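Local coordinates for stringent starvation protein A homolog (Haemophilus influenzae, PDB 3LYK), which belongs to the glutathione S-transferase superfamily and probably forms an equimolar complex with the RNA polymerase holoenzyme but not with the core enzyme, at residues Asp14-His19 with Leu161-His166; Cys18-Ile23 with Asp105-Leu110; Leu110-Asn115 with Lys121-Lys126. One frame throughout, in Å; residues are numbered along the deposited sequence.

Interactions 1 and 2 both join helix 16-27 of the thioredoxin-like N-terminal domain to the helical C-terminal domain, through different partners. Interaction 1, at the surface, reaches helix 152-165 with an aromatic pair and a lysine bound to a backbone carbonyl; interaction 2, buried, reaches helix 89-115 with a single amide-to-phenol hydrogen bond. Interaction 3 lies wholly within the C-terminal domain, partly buried and far from the chain's centre, where alanines let helix 89-115 pack against helix 118-134 and two lysines make weak bonds at the margins. L110 belongs to both 105-110 and 110-115, while a salt bridge from K163 to E114 links interactions 1 and 3.

Interaction 1. Residues Asp14-His19 with Leu161-His166; sequences DDIYCH and LWKLKH
W162 meets H19 where helix 152-165 of the all-helical C-terminal domain faces the start of helix 16-27, part of the thioredoxin-like N-terminal domain; this is a domain interface of the glutathione S-transferase fold. The two rings form an offset edge-to-face pair in which the edge of H19 is turned toward the face of the five-membered ring of W162, with planes 72° apart. Their closest atoms are H19 CE1 and W162 CD1, at 3.9 Å. Both side chains leave their helices with CG trans to the main-chain nitrogen (chi1 -177° for W162), which carries the rings into the gap between the helices. H19 is steadied further by a hydrogen bond between H19 NE2 and S195 OG, and F192 meets both rings.

K163 then crosses the gap with a long, mostly straight chain. Its methylene carbon CE rests 3.9 Å from I16 CB, so the apolar part of the lysine suits an isoleucine neighbour, and a bend at chi4 (-80°) turns NZ to the carbonyl oxygen of D14. That hydrogen bond is modelled at 2.5 Å from K163 NZ to D14 O, short enough for its exact length to be doubtful. A lysine is well placed here because its ammonium group can serve two acceptors: NZ also makes a salt bridge with E114. Next to this bond, D15 takes the N-cap position of helix 16-27, its OD2 accepting from C18 N at 3.0 Å.

Further along, H166 folds back over W162, its CE1 lying 3.2 Å above one face of the indole, near the rim. Two bonds to W162 O hold the imidazole there: H166 N at 3.2 Å and, from the opposite face of the carbonyl plane, H166 ND1 at 2.8 Å.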
loop_
_atom_site.group_PDB
_atom_site.type_symbol
_atom_site.label_atom_id
_atom_site.label_comp_id
_atom_site.label_asym_id
_atom_site.label_seq_id
_atom_site.Cartn_x
_atom_site.Cartn_y
_atom_site.Cartn_z
ATOM N N ASP B 14 -7.674 -20.516 -1.688
ATOM C CA ASP B 14 -7.137 -20.312 -3.023
ATOM C C ASP B 14 -6.720 -18.875 -3.306
ATOM O O ASP B 14 -6.266 -18.583 -4.422
ATOM C CB ASP B 14 -8.178 -20.723 -4.078
ATOM C CG ASP B 14 -8.537 -22.225 -3.996
ATOM O OD1 ASP B 14 -7.623 -23.073 -3.865
ATOM O OD2 ASP B 14 -9.735 -22.541 -4.036
ATOM N N ASP B 15 -6.873 -17.984 -2.319
ATOM C CA ASP B 15 -6.602 -16.560 -2.532
ATOM C C ASP B 15 -5.105 -16.251 -2.276
ATOM O O ASP B 15 -4.564 -16.615 -1.238
ATOM C CB ASP B 15 -7.538 -15.740 -1.642
ATOM C CG ASP B 15 -7.299 -14.246 -1.764
ATOM O OD1 ASP B 15 -7.775 -13.659 -2.739
ATOM O OD2 ASP B 15 -6.604 -13.659 -0.905
ATOM N N ILE B 16 -4.447 -15.609 -3.236
ATOM C CA ILE B 16 -3.007 -15.382 -3.186
ATOM C C ILE B 16 -2.573 -14.457 -2.027
ATOM O O ILE B 16 -1.508 -14.660 -1.416
ATOM C CB ILE B 16 -2.465 -14.928 -4.574
ATOM C CG1 ILE B 16 -0.945 -14.936 -4.596
ATOM C CG2 ILE B 16 -3.043 -13.540 -5.036
ATOM C CD1 ILE B 16 -0.383 -14.833 -5.972
ATOM N N TYR B 17 -3.440 -13.490 -1.712
ATOM C CA TYR B 17 -3.252 -12.548 -0.600
ATOM C C TYR B 17 -3.351 -13.264 0.734
ATOM O O TYR B 17 -2.590 -12.946 1.650
ATOM C CB TYR B 17 -4.251 -11.360 -0.663
ATOM C CG TYR B 17 -4.141 -10.645 -2.005
ATOM C CD1 TYR B 17 -2.998 -9.882 -2.301
ATOM C CD2 TYR B 17 -5.146 -10.767 -2.986
ATOM C CE1 TYR B 17 -2.852 -9.256 -3.533
ATOM C CE2 TYR B 17 -5.018 -10.124 -4.235
ATOM C CZ TYR B 17 -3.855 -9.367 -4.486
ATOM O OH TYR B 17 -3.649 -8.739 -5.695
ATOM N N CYS B 18 -4.256 -14.244 0.844
ATOM C CA CYS B 18 -4.361 -15.029 2.080
ATOM C C CYS B 18 -3.089 -15.870 2.198
ATOM O O CYS B 18 -2.507 -15.996 3.280
ATOM C CB CYS B 18 -5.621 -15.919 2.070
ATOM S SG CYS B 18 -7.114 -14.835 2.176
ATOM N N HIS B 19 -2.629 -16.379 1.073
ATOM C CA HIS B 19 -1.406 -17.182 1.098
ATOM C C HIS B 19 -0.175 -16.362 1.597
ATOM O O HIS B 19 0.585 -16.821 2.454
ATOM C CB HIS B 19 -1.173 -17.842 -0.263
ATOM C CG HIS B 19 -0.111 -18.895 -0.230
ATOM N ND1 HIS B 19 0.336 -19.544 -1.360
ATOM C CD2 HIS B 19 0.606 -19.404 0.810
ATOM C CE1 HIS B 19 1.294 -20.393 -1.025
ATOM N NE2 HIS B 19 1.478 -20.321 0.287
ATOM N N LEU B 161 4.603 -18.225 -7.951
ATOM C CA LEU B 161 5.260 -19.382 -8.550
ATOM C C LEU B 161 4.529 -20.701 -8.198
ATOM O O LEU B 161 4.392 -21.573 -9.041
ATOM C CB LEU B 161 6.704 -19.431 -8.113
ATOM C CG LEU B 161 7.523 -18.247 -8.654
ATOM C CD1 LEU B 161 8.919 -18.311 -8.128
ATOM C CD2 LEU B 161 7.580 -18.220 -10.232
ATOM N N TRP B 162 4.043 -20.796 -6.962
ATOM C CA TRP B 162 3.259 -21.886 -6.510
ATOM C C TRP B 162 2.011 -22.045 -7.379
ATOM O O TRP B 162 1.708 -23.157 -7.822
ATOM C CB TRP B 162 2.860 -21.672 -5.067
ATOM C CG TRP B 162 2.082 -22.812 -4.471
ATOM C CD1 TRP B 162 0.748 -22.800 -4.068
ATOM C CD2 TRP B 162 2.585 -24.118 -4.142
ATOM N NE1 TRP B 162 0.425 -24.009 -3.501
ATOM C CE2 TRP B 162 1.516 -24.841 -3.546
ATOM C CE3 TRP B 162 3.825 -24.754 -4.318
ATOM C CZ2 TRP B 162 1.646 -26.190 -3.116
ATOM C CZ3 TRP B 162 3.959 -26.091 -3.878
ATOM C CH2 TRP B 162 2.865 -26.784 -3.279
ATOM N N LYS B 163 1.304 -20.948 -7.641
ATOM C CA LYS B 163 0.126 -21.027 -8.488
ATOM C C LYS B 163 0.464 -21.392 -9.917
ATOM O O LYS B 163 -0.267 -22.194 -10.525
ATOM C CB LYS B 163 -0.714 -19.760 -8.440
ATOM C CG LYS B 163 -1.584 -19.716 -7.185
ATOM C CD LYS B 163 -2.467 -18.493 -7.191
ATOM C CE LYS B 163 -3.340 -18.438 -5.978
ATOM N NZ LYS B 163 -4.534 -19.319 -6.123
ATOM N N LEU B 164 1.547 -20.822 -10.449
ATOM C CA LEU B 164 1.961 -21.134 -11.811
ATOM C C LEU B 164 2.318 -22.627 -11.933
ATOM O O LEU B 164 1.859 -23.284 -12.863
ATOM C CB LEU B 164 3.169 -20.292 -12.260
ATOM C CG LEU B 164 2.890 -18.806 -12.534
ATOM C CD1 LEU B 164 4.179 -18.123 -12.913
ATOM C CD2 LEU B 164 1.822 -18.671 -13.638
ATOM N N LYS B 165 3.136 -23.144 -11.009
ATOM C CA LYS B 165 3.429 -24.580 -10.995
ATOM C C LYS B 165 2.121 -25.418 -11.130
ATOM O O LYS B 165 2.059 -26.302 -11.963
ATOM C CB LYS B 165 4.234 -25.006 -9.763
ATOM C CG LYS B 165 4.804 -26.449 -9.848
ATOM C CD LYS B 165 5.705 -26.803 -8.646
ATOM C CE LYS B 165 6.319 -28.218 -8.786
ATOM N NZ LYS B 165 5.273 -29.293 -8.603
ATOM N N HIS B 166 1.090 -25.091 -10.357
ATOM C CA HIS B 166 -0.144 -25.864 -10.350
ATOM C C HIS B 166 -1.084 -25.565 -11.492
ATOM O O HIS B 166 -2.128 -26.184 -11.610
ATOM C CB HIS B 166 -0.841 -25.784 -8.980
ATOM C CG HIS B 166 -0.023 -26.423 -7.908
ATOM N ND1 HIS B 166 1.059 -25.788 -7.334
ATOM C CD2 HIS B 166 -0.014 -27.692 -7.428
ATOM C CE1 HIS B 166 1.662 -26.618 -6.494
ATOM N NE2 HIS B 166 1.019 -27.774 -6.521
#

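Interaction 2. Residues Cys18-Ile23 with Asp105-Leu110; sequences CHQVKI and DWYPTL
Q20 and Y107 reach toward each other from opposite directions, the amide nitrogen of Q20 meeting the hydroxyl of Y107. Q20 NE2 donates to Y107 OH over 3.0 Å, with a moderately bent N-H...O angle of 146°. The amide and the phenol ring are turned 45° against each other, and the hydroxyl lies somewhat out of the amide plane. The same amide nitrogen stands 3.5 Å from Y107 CE2, approaching the ring obliquely. Such reach is needed because even the nearest alpha carbons, Q20 CA and Y107 CA, are 12.5 Å apart. Glutamine and tyrosine supply it: beyond CG the Q20 chain runs extended, and the rigid ring of Y107 carries its hydroxyl far from the backbone.

Both polar ends are buried, and each has another partner. Q20 OE1 is hydrogen-bonded to S68 OG, which helps to fix the rotation of the amide, while Y107 OH also bonds to Y156 O. The contact thus ties helix 16-27 to helix 89-115 at its kink by P108, with Y156 of helix 152-165 alongside Q20 and strand 3-11 packed against V21 through L9.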
loop_
_atom_site.group_PDB
_atom_site.type_symbol
_atom_site.label_atom_id
_atom_site.label_comp_id
_atom_site.label_asym_id
_atom_site.label_seq_id
_atom_site.Cartn_x
_atom_site.Cartn_y
_atom_site.Cartn_z
ATOM N N CYS B 18 -4.256 -14.244 0.844
ATOM C CA CYS B 18 -4.361 -15.029 2.080
ATOM C C CYS B 18 -3.089 -15.870 2.198
ATOM O O CYS B 18 -2.507 -15.996 3.280
ATOM C CB CYS B 18 -5.621 -15.919 2.070
ATOM S SG CYS B 18 -7.114 -14.835 2.176
ATOM N N HIS B 19 -2.629 -16.379 1.073
ATOM C CA HIS B 19 -1.406 -17.182 1.098
ATOM C C HIS B 19 -0.175 -16.362 1.597
ATOM O O HIS B 19 0.585 -16.821 2.454
ATOM C CB HIS B 19 -1.173 -17.842 -0.263
ATOM C CG HIS B 19 -0.111 -18.895 -0.230
ATOM N ND1 HIS B 19 0.336 -19.544 -1.360
ATOM C CD2 HIS B 19 0.606 -19.404 0.810
ATOM C CE1 HIS B 19 1.294 -20.393 -1.025
ATOM N NE2 HIS B 19 1.478 -20.321 0.287
ATOM N N GLN B 20 -0.005 -15.134 1.083
ATOM C CA GLN B 20 1.063 -14.257 1.567
ATOM C C GLN B 20 1.059 -14.144 3.111
ATOM O O GLN B 20 2.110 -14.262 3.760
ATOM C CB GLN B 20 0.901 -12.821 1.012
ATOM C CG GLN B 20 0.942 -12.676 -0.499
ATOM C CD GLN B 20 0.649 -11.224 -0.911
ATOM O OE1 GLN B 20 -0.018 -10.482 -0.190
ATOM N NE2 GLN B 20 1.104 -10.846 -2.069
ATOM N N VAL B 21 -0.117 -13.855 3.665
ATOM C CA VAL B 21 -0.260 -13.640 5.083
ATOM C C VAL B 21 0.044 -14.930 5.890
ATOM O O VAL B 21 0.767 -14.889 6.924
ATOM C CB VAL B 21 -1.678 -13.073 5.438
ATOM C CG1 VAL B 21 -1.879 -12.999 6.972
ATOM C CG2 VAL B 21 -1.833 -11.633 4.865
ATOM N N LYS B 22 -0.434 -16.074 5.396
ATOM C CA LYS B 22 -0.115 -17.360 6.111
ATOM C C LYS B 22 1.352 -17.650 6.122
ATOM O O LYS B 22 1.839 -18.186 7.065
ATOM C CB LYS B 22 -0.853 -18.572 5.525
ATOM C CG LYS B 22 -2.366 -18.477 5.633
ATOM C CD LYS B 22 -2.946 -19.652 4.811
ATOM C CE LYS B 22 -4.399 -19.838 5.081
ATOM N NZ LYS B 22 -4.911 -20.829 4.087
ATOM N N ILE B 23 2.081 -17.300 5.081
ATOM C CA ILE B 23 3.525 -17.530 5.123
ATOM C C ILE B 23 4.144 -16.662 6.226
ATOM O O ILE B 23 4.978 -17.120 7.022
ATOM C CB ILE B 23 4.148 -17.191 3.789
ATOM C CG1 ILE B 23 3.651 -18.177 2.740
ATOM C CG2 ILE B 23 5.693 -17.203 3.901
ATOM C CD1 ILE B 23 4.073 -17.768 1.304
ATOM N N ASP B 105 2.034 -5.486 -11.825
ATOM C CA ASP B 105 2.386 -6.018 -13.132
ATOM C C ASP B 105 2.088 -7.538 -13.293
ATOM O O ASP B 105 1.569 -7.951 -14.334
ATOM C CB ASP B 105 3.880 -5.811 -13.418
ATOM C CG ASP B 105 4.309 -4.325 -13.431
ATOM O OD1 ASP B 105 5.530 -4.072 -13.530
ATOM O OD2 ASP B 105 3.459 -3.421 -13.343
ATOM N N TRP B 106 2.440 -8.371 -12.298
ATOM C CA TRP B 106 2.286 -9.827 -12.456
ATOM C C TRP B 106 0.973 -10.382 -11.964
ATOM O O TRP B 106 0.376 -11.203 -12.648
ATOM C CB TRP B 106 3.437 -10.580 -11.818
ATOM C CG TRP B 106 4.747 -10.320 -12.462
ATOM C CD1 TRP B 106 4.971 -9.760 -13.698
ATOM C CD2 TRP B 106 6.026 -10.672 -11.947
ATOM N NE1 TRP B 106 6.319 -9.710 -13.958
ATOM C CE2 TRP B 106 6.989 -10.267 -12.901
ATOM C CE3 TRP B 106 6.460 -11.309 -10.768
ATOM C CZ2 TRP B 106 8.364 -10.453 -12.703
ATOM C CZ3 TRP B 106 7.820 -11.502 -10.575
ATOM C CH2 TRP B 106 8.759 -11.074 -11.532
ATOM N N TYR B 107 0.483 -9.932 -10.803
ATOM C CA TYR B 107 -0.742 -10.476 -10.242
ATOM C C TYR B 107 -1.986 -10.448 -11.154
ATOM O O TYR B 107 -2.789 -11.406 -11.107
ATOM C CB TYR B 107 -1.031 -9.898 -8.846
ATOM C CG TYR B 107 -0.232 -10.531 -7.687
ATOM C CD1 TYR B 107 1.046 -11.050 -7.881
ATOM C CD2 TYR B 107 -0.781 -10.610 -6.398
ATOM C CE1 TYR B 107 1.780 -11.632 -6.839
ATOM C CE2 TYR B 107 -0.047 -11.178 -5.334
ATOM C CZ TYR B 107 1.232 -11.691 -5.578
ATOM O OH TYR B 107 1.947 -12.275 -4.550
ATOM N N PRO B 108 -2.205 -9.337 -11.924
ATOM C CA PRO B 108 -3.407 -9.356 -12.792
ATOM C C PRO B 108 -3.309 -10.369 -13.916
ATOM O O PRO B 108 -4.315 -10.934 -14.284
ATOM C CB PRO B 108 -3.468 -7.925 -13.382
ATOM C CG PRO B 108 -2.738 -7.060 -12.334
ATOM C CD PRO B 108 -1.626 -7.970 -11.819
ATOM N N THR B 109 -2.111 -10.585 -14.440
ATOM C CA THR B 109 -1.860 -11.594 -15.459
ATOM C C THR B 109 -2.130 -13.008 -14.892
ATOM O O THR B 109 -2.772 -13.847 -15.542
ATOM C CB THR B 109 -0.431 -11.481 -15.986
ATOM O OG1 THR B 109 -0.176 -10.127 -16.326
ATOM C CG2 THR B 109 -0.190 -12.367 -17.253
ATOM N N LEU B 110 -1.684 -13.247 -13.662
ATOM C CA LEU B 110 -1.989 -14.499 -12.975
ATOM C C LEU B 110 -3.481 -14.685 -12.830
ATOM O O LEU B 110 -3.979 -15.769 -13.081
ATOM C CB LEU B 110 -1.284 -14.582 -11.595
ATOM C CG LEU B 110 -1.521 -15.856 -10.775
ATOM C CD1 LEU B 110 -1.015 -17.107 -11.537
ATOM C CD2 LEU B 110 -0.907 -15.730 -9.352
#

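Interaction 3. Residues Leu110-Asn115 with Lys121-Lys126; sequences LAKAEN and KTSALK
A113 and A124 bring together two helices of an antiparallel hairpin, in which the last turns of helix 89-115 lie beside the early turns of helix 118-134 in the helical C-terminal domain of the glutathione S-transferase fold. The two segments run at 146° to each other, their axes 7.7 Å apart at closest approach.

Apolar packing forms the centre. The methyl groups meet directly, A113 CB lying 3.7 Å from A124 CB. L125 comes in beside them, its CD2 branch 3.7 Å from A113 CB. Small alanines suit this close approach, whereas L125 has the length to reach back to the same methyl and also packs on L164 of helix 152-165. The methylenes of K112 continue the apolar surface, with K112 CB 4.0 Å from A124 CB.

Polar contacts lie at the margins and are weak. The chain of K112, with CG trans to the backbone nitrogen (chi1 -161°) and a bend at chi3, passes along A124 so that its NZ makes a weak hydrogen bond of 3.3 Å to S123 OG. K121 reaches the other way. Fully extended beyond CG, it lies along the backbone carbonyls at the C-terminal end of helix 89-115, where a positive charge would probably be welcome because the helix end gathers partial negative charge. It is the backbone oxygen of E114 that receives K121. On the way, K121 CG passes 3.4 Å from A113 O, and the chain ends in a weak hydrogen bond from K121 NZ to E114 O, 3.2 Å long.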
loop_
_atom_site.group_PDB
_atom_site.type_symbol
_atom_site.label_atom_id
_atom_site.label_comp_id
_atom_site.label_asym_id
_atom_site.label_seq_id
_atom_site.Cartn_x
_atom_site.Cartn_y
_atom_site.Cartn_z
ATOM N N LEU B 110 -1.684 -13.247 -13.662
ATOM C CA LEU B 110 -1.989 -14.499 -12.975
ATOM C C LEU B 110 -3.481 -14.685 -12.830
ATOM O O LEU B 110 -3.979 -15.769 -13.081
ATOM C CB LEU B 110 -1.284 -14.582 -11.595
ATOM C CG LEU B 110 -1.521 -15.856 -10.775
ATOM C CD1 LEU B 110 -1.015 -17.107 -11.537
ATOM C CD2 LEU B 110 -0.907 -15.730 -9.352
ATOM N N ALA B 111 -4.205 -13.638 -12.431
ATOM C CA ALA B 111 -5.660 -13.744 -12.311
ATOM C C ALA B 111 -6.352 -14.072 -13.668
ATOM O O ALA B 111 -7.320 -14.827 -13.712
ATOM C CB ALA B 111 -6.251 -12.494 -11.720
ATOM N N LYS B 112 -5.860 -13.461 -14.738
ATOM C CA LYS B 112 -6.325 -13.723 -16.113
ATOM C C LYS B 112 -6.088 -15.215 -16.419
ATOM O O LYS B 112 -6.969 -15.906 -16.967
ATOM C CB LYS B 112 -5.507 -12.840 -17.066
ATOM C CG LYS B 112 -6.080 -12.584 -18.457
ATOM C CD LYS B 112 -5.086 -11.760 -19.315
ATOM C CE LYS B 112 -4.931 -12.317 -20.737
ATOM N NZ LYS B 112 -3.552 -12.007 -21.254
ATOM N N ALA B 113 -4.905 -15.709 -16.035
ATOM C CA ALA B 113 -4.517 -17.105 -16.275
ATOM C C ALA B 113 -5.391 -18.104 -15.538
ATOM O O ALA B 113 -5.490 -19.237 -15.941
ATOM C CB ALA B 113 -3.035 -17.342 -15.952
ATOM N N GLU B 114 -6.042 -17.683 -14.472
ATOM C CA GLU B 114 -6.921 -18.583 -13.752
ATOM C C GLU B 114 -8.355 -18.408 -14.199
ATOM O O GLU B 114 -9.111 -19.360 -14.191
ATOM C CB GLU B 114 -6.849 -18.337 -12.243
ATOM C CG GLU B 114 -5.467 -18.489 -11.644
ATOM C CD GLU B 114 -5.418 -18.045 -10.180
ATOM O OE1 GLU B 114 -5.555 -16.821 -9.916
ATOM O OE2 GLU B 114 -5.250 -18.924 -9.300
ATOM N N ASN B 115 -8.745 -17.187 -14.549
ATOM C CA ASN B 115 -10.157 -16.874 -14.743
ATOM C C ASN B 115 -10.584 -16.415 -16.140
ATOM O O ASN B 115 -11.733 -16.082 -16.344
ATOM C CB ASN B 115 -10.604 -15.834 -13.712
ATOM C CG ASN B 115 -10.163 -16.189 -12.292
ATOM O OD1 ASN B 115 -10.078 -17.367 -11.930
ATOM N ND2 ASN B 115 -9.876 -15.167 -11.487
ATOM N N LYS B 121 -6.119 -17.376 -20.994
ATOM C CA LYS B 121 -5.295 -18.249 -20.144
ATOM C C LYS B 121 -3.946 -18.606 -20.765
ATOM O O LYS B 121 -2.893 -18.353 -20.169
ATOM C CB LYS B 121 -6.049 -19.521 -19.750
ATOM C CG LYS B 121 -7.236 -19.246 -18.859
ATOM C CD LYS B 121 -7.960 -20.508 -18.358
ATOM C CE LYS B 121 -9.090 -20.053 -17.434
ATOM N NZ LYS B 121 -9.893 -21.120 -16.753
ATOM N N THR B 122 -3.984 -19.170 -21.967
ATOM C CA THR B 122 -2.780 -19.568 -22.695
ATOM C C THR B 122 -1.892 -18.363 -22.921
ATOM O O THR B 122 -0.654 -18.439 -22.862
ATOM C CB THR B 122 -3.162 -20.171 -24.088
ATOM O OG1 THR B 122 -4.180 -21.160 -23.904
ATOM C CG2 THR B 122 -1.942 -20.799 -24.797
ATOM N N SER B 123 -2.535 -17.237 -23.199
ATOM C CA SER B 123 -1.802 -16.018 -23.480
ATOM C C SER B 123 -1.176 -15.464 -22.171
ATOM O O SER B 123 -0.004 -15.074 -22.145
ATOM C CB SER B 123 -2.756 -15.048 -24.188
ATOM O OG SER B 123 -2.507 -13.703 -23.877
ATOM N N ALA B 124 -1.949 -15.480 -21.083
ATOM C CA ALA B 124 -1.445 -15.062 -19.762
ATOM C C ALA B 124 -0.284 -15.942 -19.289
ATOM O O ALA B 124 0.770 -15.429 -18.889
ATOM C CB ALA B 124 -2.565 -15.044 -18.763
ATOM N N LEU B 125 -0.444 -17.263 -19.382
ATOM C CA LEU B 125 0.633 -18.192 -19.026
ATOM C C LEU B 125 1.932 -17.985 -19.801
ATOM O O LEU B 125 3.026 -17.993 -19.213
ATOM C CB LEU B 125 0.188 -19.647 -19.145
ATOM C CG LEU B 125 -0.921 -20.130 -18.201
ATOM C CD1 LEU B 125 -1.305 -21.580 -18.505
ATOM C CD2 LEU B 125 -0.508 -19.974 -16.725
ATOM N N LYS B 126 1.828 -17.788 -21.113
ATOM C CA LYS B 126 3.031 -17.560 -21.909
ATOM C C LYS B 126 3.705 -16.250 -21.518
ATOM O O LYS B 126 4.937 -16.181 -21.420
ATOM C CB LYS B 126 2.727 -17.564 -23.412
ATOM C CG LYS B 126 4.004 -17.608 -24.293
ATOM C CD LYS B 126 3.761 -18.380 -25.601
ATOM C CE LYS B 126 2.901 -17.567 -26.593
ATOM N NZ LYS B 126 3.784 -16.692 -27.406
#